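Side-chain contacts in acetyltransferase (Agrobacterium tumefaciens, PDB 2FSR), which probably transfers an acetyl group from acetyl-CoA to an acceptor substrate, as enzymes of the GNAT superfamily do: residues T36-P39 against A43-P46; F73-A78 against G103-P108; L115-Y120 against A161-R166. One frame throughout, in Å; residues are numbered along the deposited sequence. Where two conformers were deposited one is given.

Interaction 1 (T36-P39 against A43-P46)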
ATOM      1  N   THR A  36      -0.026   9.683  -9.607  1.00  9.93           N
ATOM      2  CA  THR A  36       1.422   9.460  -9.545  1.00 10.16           C
ATOM      3  C   THR A  36       1.676   8.764  -8.206  1.00  9.83           C
ATOM      4  O   THR A  36       1.206   9.237  -7.155  1.00 10.75           O
ATOM      5  CB  THR A  36       2.219  10.776  -9.640  1.00 10.60           C
ATOM      6  OG1 THR A  36       1.976  11.386 -10.922  1.00 12.36           O
ATOM      7  CG2 THR A  36       3.729  10.520  -9.502  1.00 11.85           C
ATOM      8  N   LEU A  37       2.360   7.616  -8.252  1.00  9.51           N
ATOM      9  CA  LEU A  37       2.627   6.824  -7.044  1.00  9.18           C
ATOM     10  C   LEU A  37       4.107   6.941  -6.787  1.00  9.16           C
ATOM     11  O   LEU A  37       4.896   6.403  -7.558  1.00 10.10           O
ATOM     12  CB  LEU A  37       2.219   5.356  -7.258  1.00  8.56           C
ATOM     13  CG  LEU A  37       0.834   5.142  -7.886  1.00  9.96           C
ATOM     14  CD1 LEU A  37       0.526   3.663  -7.997  1.00 10.37           C
ATOM     15  CD2 LEU A  37      -0.266   5.852  -7.109  1.00 10.24           C
ATOM     16  N   ARG A  38       4.492   7.660  -5.736  1.00  8.72           N
ATOM     17  CA  ARG A  38       5.894   8.075  -5.609  1.00  8.74           C
ATOM     18  C   ARG A  38       6.469   7.858  -4.204  1.00  8.47           C
ATOM     19  O   ARG A  38       5.739   7.574  -3.257  1.00  8.10           O
ATOM     20  CB  ARG A  38       6.091   9.535  -6.047  1.00  9.96           C
ATOM     21  CG  ARG A  38       5.069  10.489  -5.478  1.00 12.58           C
ATOM     22  CD  ARG A  38       5.583  11.196  -4.278  1.00 12.98           C
ATOM     23  NE  ARG A  38       4.557  12.038  -3.652  1.00 12.65           N
ATOM     24  CZ  ARG A  38       4.541  12.324  -2.361  1.00 12.30           C
ATOM     25  NH1 ARG A  38       5.513  11.866  -1.570  1.00 10.99           N
ATOM     26  NH2 ARG A  38       3.558  13.057  -1.855  1.00 11.58           N
ATOM     27  N   PRO A  39       7.797   7.937  -4.088  1.00  7.97           N
ATOM     28  CA  PRO A  39       8.388   7.657  -2.770  1.00  8.67           C
ATOM     29  C   PRO A  39       7.955   8.587  -1.640  1.00  8.39           C
ATOM     30  O   PRO A  39       7.703   9.776  -1.839  1.00  8.56           O
ATOM     31  CB  PRO A  39       9.899   7.779  -3.018  1.00  8.83           C
ATOM     32  CG  PRO A  39      10.044   7.614  -4.537  1.00  9.22           C
ATOM     33  CD  PRO A  39       8.812   8.228  -5.117  1.00  9.17           C
ATOM     34  N   ALA A  43       7.904  15.488   4.186  1.00 10.09           N
ATOM     35  CA  ALA A  43       6.796  16.433   3.995  1.00  9.55           C
ATOM     36  C   ALA A  43       5.440  15.749   4.057  1.00  9.35           C
ATOM     37  O   ALA A  43       4.416  16.416   4.281  1.00  9.68           O
ATOM     38  CB  ALA A  43       6.932  17.187   2.681  1.00 10.91           C
ATOM     39  N   ASP A  44       5.430  14.437   3.807  1.00  8.87           N
ATOM     40  CA  ASP A  44       4.197  13.672   3.811  1.00  8.42           C
ATOM     41  C   ASP A  44       3.740  13.276   5.222  1.00  7.85           C
ATOM     42  O   ASP A  44       2.576  12.878   5.417  1.00  8.42           O
ATOM     43  CB  ASP A  44       4.368  12.373   3.023  1.00  9.23           C
ATOM     44  CG  ASP A  44       4.806  12.598   1.594  1.00 10.79           C
ATOM     45  OD1 ASP A  44       4.357  13.586   0.937  1.00 11.77           O
ATOM     46  OD2 ASP A  44       5.599  11.758   1.116  1.00  9.71           O
ATOM     47  N   PHE A  45       4.631  13.352   6.205  1.00  7.99           N
ATOM     48  CA  PHE A  45       4.282  12.836   7.523  1.00  8.06           C
ATOM     49  C   PHE A  45       3.118  13.552   8.228  1.00  8.18           C
ATOM     50  O   PHE A  45       2.304  12.901   8.849  1.00  8.07           O
ATOM     51  CB  PHE A  45       5.490  12.716   8.468  1.00  7.80           C
ATOM     52  CG  PHE A  45       5.191  11.889   9.680  1.00  8.37           C
ATOM     53  CD1 PHE A  45       4.878  10.533   9.533  1.00  7.88           C
ATOM     54  CD2 PHE A  45       5.163  12.460  10.954  1.00  8.86           C
ATOM     55  CE1 PHE A  45       4.563   9.746  10.644  1.00  8.91           C
ATOM     56  CE2 PHE A  45       4.849  11.687  12.062  1.00 11.09           C
ATOM     57  CZ  PHE A  45       4.551  10.323  11.917  1.00  9.68           C
ATOM     58  N   PRO A  46       3.062  14.885   8.173  1.00  8.65           N
ATOM     59  CA  PRO A  46       1.967  15.530   8.879  1.00  8.23           C
ATOM     60  C   PRO A  46       0.562  15.070   8.469  1.00  7.86           C
ATOM     61  O   PRO A  46      -0.252  14.792   9.360  1.00  8.57           O
ATOM     62  CB  PRO A  46       2.194  17.020   8.588  1.00  8.45           C
ATOM     63  CG  PRO A  46       3.677  17.127   8.417  1.00  9.16           C
ATOM     64  CD  PRO A  46       4.015  15.875   7.628  1.00  9.25           C
TER
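OD2 of Asp44 is gripped from two sources: the terminal NH1 of Arg38, 2.7 Å away, and the backbone N of Ala41 in the intervening turn. The salt bridge closes the link from strand 35-38 to helix 45-53, the first strand-to-helix passage of this GNAT-type fold. Arg38 comes end-on, and its second nitrogen, NH2, lies 3.0 Å from Asp44 OD1, so each carboxylate oxygen receives a nitrogen of its own. The two flat groups are not coplanar. With their planes 36° apart, NH1 meets OD2 on the syn side and close to the carboxylate plane, whereas NH2 approaches OD1 from above it. Both oxygens nevertheless stay near the guanidinium plane. A bend at chi2 (98°) folds the arginine back toward its own chain and brings NH1 near the carbonyl of Pro39. NE forms a salt bridge with Asp91 on strand 87-92, so the guanidinium is held between two carboxylates, and the bonds to Asp44, Asp91 and Pro39 together fix its rotation. The phenyl ring of Phe73 packs against the Asp44 side chain. NH1 does double duty, giving a further hydrogen bond to the carbonyl O of Pro39 at 3.0 Å.

Interaction 2 (F73-A78 against G103-P108)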
ATOM      1  N   PHE A  73       5.152   4.407   9.256  1.00  7.00           N
ATOM      2  CA  PHE A  73       5.661   5.264   8.172  1.00  6.55           C
ATOM      3  C   PHE A  73       7.088   4.840   7.800  1.00  6.16           C
ATOM      4  O   PHE A  73       7.451   4.765   6.629  1.00  6.16           O
ATOM      5  CB  PHE A  73       5.612   6.719   8.648  1.00  7.13           C
ATOM      6  CG  PHE A  73       5.824   7.756   7.571  1.00  6.91           C
ATOM      7  CD1 PHE A  73       4.799   8.069   6.649  1.00  7.46           C
ATOM      8  CD2 PHE A  73       7.013   8.492   7.537  1.00  6.82           C
ATOM      9  CE1 PHE A  73       4.982   9.071   5.683  1.00  7.49           C
ATOM     10  CE2 PHE A  73       7.202   9.509   6.574  1.00  7.53           C
ATOM     11  CZ  PHE A  73       6.181   9.788   5.643  1.00  8.78           C
ATOM     12  N   CYS A  74       7.900   4.562   8.820  1.00  6.50           N
ATOM     13  CA  CYS A  74       9.264   4.108   8.558  1.00  6.47           C
ATOM     14  C   CYS A  74       9.314   2.713   7.905  1.00  6.17           C
ATOM     15  O   CYS A  74      10.123   2.507   6.980  1.00  7.57           O
ATOM     16  CB  CYS A  74      10.075   4.115   9.830  1.00  6.13           C
ATOM     17  SG  CYS A  74      10.460   5.809  10.442  1.00  7.76           S
ATOM     18  N   HIS A  75       8.436   1.811   8.348  1.00  6.43           N
ATOM     19  CA  HIS A  75       8.270   0.480   7.721  1.00  6.39           C
ATOM     20  C   HIS A  75       7.886   0.670   6.245  1.00  7.28           C
ATOM     21  O   HIS A  75       8.431   0.006   5.349  1.00  7.82           O
ATOM     22  CB  HIS A  75       7.208  -0.295   8.507  1.00  6.13           C
ATOM     23  CG  HIS A  75       6.480  -1.328   7.707  1.00  6.17           C
ATOM     24  ND1 HIS A  75       6.774  -2.673   7.803  1.00  7.14           N
ATOM     25  CD2 HIS A  75       5.449  -1.217   6.833  1.00  8.79           C
ATOM     26  CE1 HIS A  75       5.955  -3.348   7.010  1.00  7.51           C
ATOM     27  NE2 HIS A  75       5.126  -2.492   6.431  1.00  8.91           N
ATOM     28  N   ASP A  76       6.966   1.606   6.001  1.00  7.11           N
ATOM     29  CA  ASP A  76       6.484   1.860   4.643  1.00  6.74           C
ATOM     30  C   ASP A  76       7.622   2.228   3.658  1.00  6.39           C
ATOM     31  O   ASP A  76       7.663   1.784   2.515  1.00  7.17           O
ATOM     32  CB  ASP A  76       5.451   2.985   4.674  1.00  6.70           C
ATOM     33  CG  ASP A  76       4.114   2.576   5.303  1.00  7.33           C
ATOM     34  OD1 ASP A  76       3.796   1.360   5.355  1.00  9.47           O
ATOM     35  OD2 ASP A  76       3.343   3.493   5.697  1.00  8.52           O
ATOM     36  N   LEU A  77       8.562   3.055   4.133  1.00  6.37           N
ATOM     37  CA  LEU A  77       9.703   3.458   3.340  1.00  6.94           C
ATOM     38  C   LEU A  77      10.753   2.349   3.317  1.00  7.54           C
ATOM     39  O   LEU A  77      11.227   1.972   2.245  1.00  8.24           O
ATOM     40  CB  LEU A  77      10.282   4.774   3.899  1.00  7.52           C
ATOM     41  CG  LEU A  77      11.516   5.369   3.209  1.00  8.56           C
ATOM     42  CD1 LEU A  77      12.811   4.658   3.569  1.00 10.61           C
ATOM     43  CD2 LEU A  77      11.367   5.449   1.667  1.00 10.36           C
ATOM     44  N   ALA A  78      11.084   1.810   4.492  1.00  6.48           N
ATOM     45  CA  ALA A  78      12.183   0.839   4.633  1.00  7.42           C
ATOM     46  C   ALA A  78      11.974  -0.482   3.898  1.00  7.22           C
ATOM     47  O   ALA A  78      12.955  -1.152   3.531  1.00  8.12           O
ATOM     48  CB  ALA A  78      12.483   0.562   6.098  1.00  6.76           C
ATOM     49  N   GLY A 103       0.643   0.346  -0.780  1.00  7.02           N
ATOM     50  CA  GLY A 103       1.901  -0.355  -0.471  1.00  7.52           C
ATOM     51  C   GLY A 103       1.838  -1.859  -0.467  1.00  8.22           C
ATOM     52  O   GLY A 103       0.768  -2.456  -0.368  1.00  8.21           O
ATOM     53  N   ILE A 104       3.013  -2.465  -0.604  1.00  7.36           N
ATOM     54  CA  ILE A 104       3.151  -3.879  -0.333  1.00  7.96           C
ATOM     55  C   ILE A 104       4.114  -4.050   0.842  1.00  7.87           C
ATOM     56  O   ILE A 104       5.214  -3.491   0.845  1.00  7.75           O
ATOM     57  CB  ILE A 104       3.630  -4.659  -1.562  1.00  8.33           C
ATOM     58  CG1 ILE A 104       2.597  -4.560  -2.688  1.00 10.24           C
ATOM     59  CG2 ILE A 104       3.893  -6.129  -1.221  1.00  8.08           C
ATOM     60  CD1 ILE A 104       3.163  -4.951  -4.054  1.00 11.21           C
ATOM     61  N   ASN A 105       3.642  -4.821   1.808  1.00  8.31           N
ATOM     62  CA  ASN A 105       4.265  -4.971   3.128  1.00  8.16           C
ATOM     63  C   ASN A 105       4.827  -6.358   3.319  1.00  7.86           C
ATOM     64  O   ASN A 105       4.180  -7.350   2.950  1.00  7.88           O
ATOM     65  CB  ASN A 105       3.183  -4.782   4.176  1.00  8.51           C
ATOM     66  CG  ASN A 105       2.537  -3.416   4.086  1.00  9.64           C
ATOM     67  OD1 ASN A 105       3.160  -2.412   4.433  1.00 10.07           O
ATOM     68  ND2 ASN A 105       1.316  -3.357   3.572  1.00 12.99           N
ATOM     69  N   HIS A 106       5.988  -6.467   3.957  1.00  7.37           N
ATOM     70  CA  HIS A 106       6.422  -7.792   4.415  1.00  7.68           C
ATOM     71  C   HIS A 106       7.210  -7.621   5.713  1.00  7.43           C
ATOM     72  O   HIS A 106       7.081  -6.583   6.382  1.00  8.06           O
ATOM     73  CB  HIS A 106       7.227  -8.517   3.329  1.00  8.41           C
ATOM     74  CG  HIS A 106       7.211 -10.019   3.445  1.00  8.88           C
ATOM     75  ND1 HIS A 106       8.035 -10.822   2.685  1.00 11.20           N
ATOM     76  CD2 HIS A 106       6.489 -10.855   4.234  1.00  9.35           C
ATOM     77  CE1 HIS A 106       7.813 -12.088   2.992  1.00  9.96           C
ATOM     78  NE2 HIS A 106       6.891 -12.138   3.938  1.00 10.43           N
ATOM     79  N   GLY A 107       8.014  -8.619   6.054  1.00  7.49           N
ATOM     80  CA  GLY A 107       8.736  -8.594   7.316  1.00  7.39           C
ATOM     81  C   GLY A 107       7.977  -9.327   8.413  1.00  7.62           C
ATOM     82  O   GLY A 107       6.939  -9.945   8.159  1.00  8.28           O
ATOM     83  N   PRO A 108       8.488  -9.270   9.664  1.00  7.50           N
ATOM     84  CA  PRO A 108       7.990 -10.126  10.750  1.00  8.25           C
ATOM     85  C   PRO A 108       6.538  -9.932  11.152  1.00  8.53           C
ATOM     86  O   PRO A 108       5.980 -10.788  11.832  1.00 10.10           O
ATOM     87  CB  PRO A 108       8.930  -9.787  11.924  1.00  8.99           C
ATOM     88  CG  PRO A 108       9.389  -8.397  11.620  1.00 10.50           C
ATOM     89  CD  PRO A 108       9.593  -8.398  10.120  1.00  8.33           C
TER
HETATM   90  O   HOH W   1       3.187  -0.060   3.114  1.00 18.11           O
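This is a small polar contact in which His75, on helix 66-83, reaches across to Asn105 at the end of strand 97-105, where the central antiparallel sheet of the GNAT-type fold gives way to a loop. One direct bond carries it: NE2 of His75 donates to OD1 of Asn105 at 2.8 Å. The acceptor lies practically in the imidazole plane, while on the amide's side the donor is tilted 25° from the carbonyl plane. Although the side chains cross at about a right angle, ring and amide planes are only 18° apart. The imidazole reaches the strand because CG of His75 stands anti to the backbone N (chi1 153°), which carries the ring out to the strand. Farther along the ring edge, CE1 lies 3.5 Å from the carbonyl O of His106.

Asn105 OD1 has a second donor. A water gives one hydrogen to it at 2.7 Å and the other to Asp76 OD1, also at 2.7 Å, so the two oxygens, themselves 3.9 Å apart, are joined through the solvent molecule rather than facing each other bare. Bonds at their other polar ends limit how these two groups can turn: Asn105 ND2 donates to Glu114 OE1, which leaves OD1 turned to the helix, and Asp76 OD2 accepts from Gln101 NE2 on the same strand as Asn105.

The ring of Phe110 meets that of His75 at a shallow tilt, and Asn79, one helical turn on, takes the backbone N-H of His106. Helix 66-83 thus lies against the end of strand 97-105, whose neighbour in the sheet is strand 114-119, while Ile104, pointing away from the contact, packs on helix 128-143.

Interaction 3 (L115-Y120 against A161-R166)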
ATOM      1  N   LEU A 115      -0.798  -6.325   0.225  1.00  7.39           N
ATOM      2  CA  LEU A 115      -1.163  -5.083  -0.447  1.00  7.58           C
ATOM      3  C   LEU A 115      -2.166  -4.306   0.409  1.00  8.26           C
ATOM      4  O   LEU A 115      -3.205  -4.843   0.807  1.00  7.61           O
ATOM      5  CB  LEU A 115      -1.792  -5.412  -1.817  1.00  7.93           C
ATOM      6  CG  LEU A 115      -2.219  -4.266  -2.752  1.00  7.72           C
ATOM      7  CD1 LEU A 115      -1.019  -3.508  -3.272  1.00  8.71           C
ATOM      8  CD2 LEU A 115      -3.044  -4.807  -3.929  1.00  7.49           C
ATOM      9  N   GLY A 116      -1.836  -3.049   0.718  1.00  7.92           N
ATOM     10  CA  GLY A 116      -2.758  -2.216   1.493  1.00  8.70           C
ATOM     11  C   GLY A 116      -2.873  -0.827   0.919  1.00  7.94           C
ATOM     12  O   GLY A 116      -2.016  -0.382   0.168  1.00  8.87           O
ATOM     13  N   TRP A 117      -3.957  -0.140   1.268  1.00  8.28           N
ATOM     14  CA  TRP A 117      -4.188   1.213   0.731  1.00  8.70           C
ATOM     15  C   TRP A 117      -4.971   2.035   1.730  1.00  8.85           C
ATOM     16  O   TRP A 117      -5.662   1.499   2.595  1.00  8.79           O
ATOM     17  CB  TRP A 117      -4.973   1.187  -0.605  1.00  9.28           C
ATOM     18  CG  TRP A 117      -6.239   0.383  -0.503  1.00  9.55           C
ATOM     19  CD1 TRP A 117      -7.472   0.821  -0.089  1.00 10.91           C
ATOM     20  CD2 TRP A 117      -6.387  -1.009  -0.788  1.00  9.21           C
ATOM     21  NE1 TRP A 117      -8.369  -0.223  -0.082  1.00 11.38           N
ATOM     22  CE2 TRP A 117      -7.732  -1.356  -0.520  1.00 10.04           C
ATOM     23  CE3 TRP A 117      -5.509  -2.002  -1.237  1.00  9.86           C
ATOM     24  CZ2 TRP A 117      -8.216  -2.656  -0.680  1.00 11.08           C
ATOM     25  CZ3 TRP A 117      -5.993  -3.287  -1.405  1.00 10.24           C
ATOM     26  CH2 TRP A 117      -7.328  -3.607  -1.121  1.00 11.18           C
ATOM     27  N   LEU A 118      -4.854   3.350   1.587  1.00  9.01           N
ATOM     28  CA  LEU A 118      -5.657   4.275   2.367  1.00  8.86           C
ATOM     29  C   LEU A 118      -5.796   5.570   1.569  1.00  8.96           C
ATOM     30  O   LEU A 118      -4.911   5.943   0.793  1.00  8.22           O
ATOM     31  CB  LEU A 118      -5.027   4.548   3.739  1.00  8.83           C
ATOM     32  CG  LEU A 118      -3.644   5.215   3.755  1.00 10.61           C
ATOM     33  CD1 LEU A 118      -3.759   6.753   3.785  1.00 10.84           C
ATOM     34  CD2 LEU A 118      -2.842   4.728   4.964  1.00 12.52           C
ATOM     35  N   LEU A 119      -6.930   6.247   1.763  1.00  9.01           N
ATOM     36  CA  LEU A 119      -7.183   7.564   1.182  1.00  9.17           C
ATOM     37  C   LEU A 119      -7.530   8.552   2.267  1.00  9.22           C
ATOM     38  O   LEU A 119      -8.254   8.219   3.220  1.00  9.72           O
ATOM     39  CB  LEU A 119      -8.331   7.517   0.162  1.00  9.83           C
ATOM     40  CG  LEU A 119      -8.073   6.750  -1.134  1.00 11.31           C
ATOM     41  CD1 LEU A 119      -9.331   6.787  -2.017  1.00 13.51           C
ATOM     42  CD2 LEU A 119      -6.872   7.296  -1.916  1.00 13.27           C
ATOM     43  N   TYR A 120      -7.012   9.769   2.124  1.00  9.38           N
ATOM     44  CA  TYR A 120      -7.319  10.837   3.047  1.00  9.41           C
ATOM     45  C   TYR A 120      -8.733  11.339   2.791  1.00 10.43           C
ATOM     46  O   TYR A 120      -9.310  11.112   1.732  1.00 10.45           O
ATOM     47  CB  TYR A 120      -6.324  11.979   2.874  1.00  9.30           C
ATOM     48  CG  TYR A 120      -4.887  11.577   3.191  1.00  8.66           C
ATOM     49  CD1 TYR A 120      -4.608  10.605   4.160  1.00 10.46           C
ATOM     50  CD2 TYR A 120      -3.828  12.185   2.550  1.00  9.41           C
ATOM     51  CE1 TYR A 120      -3.279  10.245   4.463  1.00  9.91           C
ATOM     52  CE2 TYR A 120      -2.492  11.842   2.846  1.00 10.49           C
ATOM     53  CZ  TYR A 120      -2.240  10.861   3.790  1.00  8.23           C
ATOM     54  OH  TYR A 120      -0.925  10.532   4.078  1.00  9.90           O
ATOM     55  N   ALA A 161     -13.039  -4.381   1.590  1.00 11.63           N
ATOM     56  CA  ALA A 161     -13.510  -5.619   0.993  1.00 10.45           C
ATOM     57  C   ALA A 161     -13.987  -5.388  -0.454  1.00 10.76           C
ATOM     58  O   ALA A 161     -13.699  -6.188  -1.334  1.00 10.74           O
ATOM     59  CB  ALA A 161     -14.632  -6.239   1.838  1.00 10.41           C
ATOM     60  N   ALA A 162     -14.724  -4.301  -0.688  1.00 10.38           N
ATOM     61  CA  ALA A 162     -15.199  -4.017  -2.051  1.00 10.92           C
ATOM     62  C   ALA A 162     -14.057  -3.745  -3.049  1.00 10.32           C
ATOM     63  O   ALA A 162     -14.064  -4.253  -4.181  1.00 11.56           O
ATOM     64  CB  ALA A 162     -16.204  -2.869  -2.044  1.00 10.72           C
ATOM     65  N   VAL A 163     -13.060  -2.968  -2.609  1.00 10.90           N
ATOM     66  CA  VAL A 163     -11.886  -2.687  -3.438  1.00 10.92           C
ATOM     67  C   VAL A 163     -11.133  -3.981  -3.712  1.00 10.82           C
ATOM     68  O   VAL A 163     -10.796  -4.270  -4.851  1.00 11.43           O
ATOM     69  CB  VAL A 163     -10.952  -1.637  -2.788  1.00 11.02           C
ATOM     70  CG1 VAL A 163      -9.661  -1.469  -3.593  1.00 12.23           C
ATOM     71  CG2 VAL A 163     -11.685  -0.283  -2.661  1.00 11.77           C
ATOM     72  N   ALA A 164     -10.901  -4.775  -2.671  1.00 11.06           N
ATOM     73  CA  ALA A 164     -10.183  -6.032  -2.845  1.00 10.94           C
ATOM     74  C   ALA A 164     -10.856  -6.930  -3.886  1.00 11.51           C
ATOM     75  O   ALA A 164     -10.190  -7.512  -4.737  1.00 11.26           O
ATOM     76  CB  ALA A 164     -10.013  -6.764  -1.498  1.00 10.13           C
ATOM     77  N   GLU A 165     -12.177  -7.069  -3.780  0.50 11.79           N
ATOM     78  CA  GLU A 165     -12.902  -7.966  -4.664  0.50 12.88           C
ATOM     79  C   GLU A 165     -12.916  -7.422  -6.094  0.50 13.57           C
ATOM     80  O   GLU A 165     -12.774  -8.180  -7.057  0.50 13.92           O
ATOM     81  CB  GLU A 165     -14.324  -8.194  -4.145  0.50 12.76           C
ATOM     82  CG  GLU A 165     -15.100  -9.230  -4.931  0.50 14.13           C
ATOM     83  CD  GLU A 165     -16.561  -9.276  -4.533  0.50 15.07           C
ATOM     84  OE1 GLU A 165     -17.430  -8.967  -5.391  0.50 16.03           O
ATOM     85  OE2 GLU A 165     -16.832  -9.612  -3.356  0.50 15.99           O
ATOM     86  N   ARG A 166     -13.066  -6.108  -6.226  0.50 14.05           N
ATOM     87  CA  ARG A 166     -13.052  -5.477  -7.549  0.50 15.13           C
ATOM     88  C   ARG A 166     -11.754  -5.738  -8.318  0.50 15.17           C
ATOM     89  O   ARG A 166     -11.790  -6.043  -9.513  0.50 15.56           O
ATOM     90  CB  ARG A 166     -13.312  -3.971  -7.450  0.50 14.77           C
ATOM     91  CG  ARG A 166     -13.753  -3.316  -8.783  0.50 16.21           C
ATOM     92  CD  ARG A 166     -14.147  -1.847  -8.613  0.50 15.72           C
ATOM     93  NE  ARG A 166     -14.742  -1.593  -7.299  0.50 15.97           N
ATOM     94  CZ  ARG A 166     -14.411  -0.602  -6.468  0.50 13.52           C
ATOM     95  NH1 ARG A 166     -13.493   0.317  -6.798  0.50 13.23           N
ATOM     96  NH2 ARG A 166     -15.030  -0.519  -5.298  0.50 10.00           N
TER
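Trp117 and Val163 bring strand 114-119 together with helix 158-166 in the GNAT-type fold, and the contact is essentially apolar between side chains, with no hydrogen bond passing from one segment to the other. The two side chains approach from opposite directions. Val163 presents CG1 obliquely over the rim of the indole, closest to CZ2 at 3.5 Å and to CE2 at 3.6 Å; NE1 is farther, 3.9 Å from the same methyl. Ala164 adds a smaller touch, its CB lying 4.2 Å from CH2 of the indole.

Torsions account for the reach. CG of Trp117 lies between the backbone N and the carbonyl carbon (chi1 52°), and from there the indole extends outward to the helix. In Val163, CG1 is anti to the backbone N (chi1 174°), which makes this branch the one that meets the ring, while CG2 lies farther from it, 4.2 Å from NE1 at its nearest.

Backbone bonds run within the helix and between the strand and its sheet neighbour, not across this contact. Glu165 N bonds to Ala161 O at 3.0 Å within the helix, and in the strand Gly116 and Leu118 pair with Gly103 and Gln101 of strand 97-105.

More apolar side chains close in around the pair. Trp117 also rests on Ile102, on Tyr187 of strand 183-187 and on Ala129 near the start of helix 128-143; Tyr187 and Tyr185 pack on Ala164 too. In GNAT enzymes acetyl-CoA binds where strands equivalent to 114-119 and 149-153 splay apart, close to the two helices that follow them, so this indole probably lies near the cofactor cleft. Backbone and side chain of the helix share the benzo end of the ring: CZ2 is 3.6 Å from Val163 CB and 4.0 Å from Ala164 N.

Interactions 1 and 2, with centres about 14 Å apart, meet directly through neighbouring helices: Phe45 sets CD1 3.5 Å from CG of Phe73, the two rings edge-to-face. Interactions 2 and 3, about 17 Å apart between centres and on opposite sides of the chain's centre, join through the sheet, where Gly103 O and Gly116 N lie 2.9 Å apart in a probable hydrogen bond between adjacent strands. The pair 1 and 3 does not touch, but both reach this same sheet. A bound PEG, probably from the crystallisation liquor, sits about 6 Å from the His75 side chain; interaction 3 is the one beside the probable acetyl-CoA cleft.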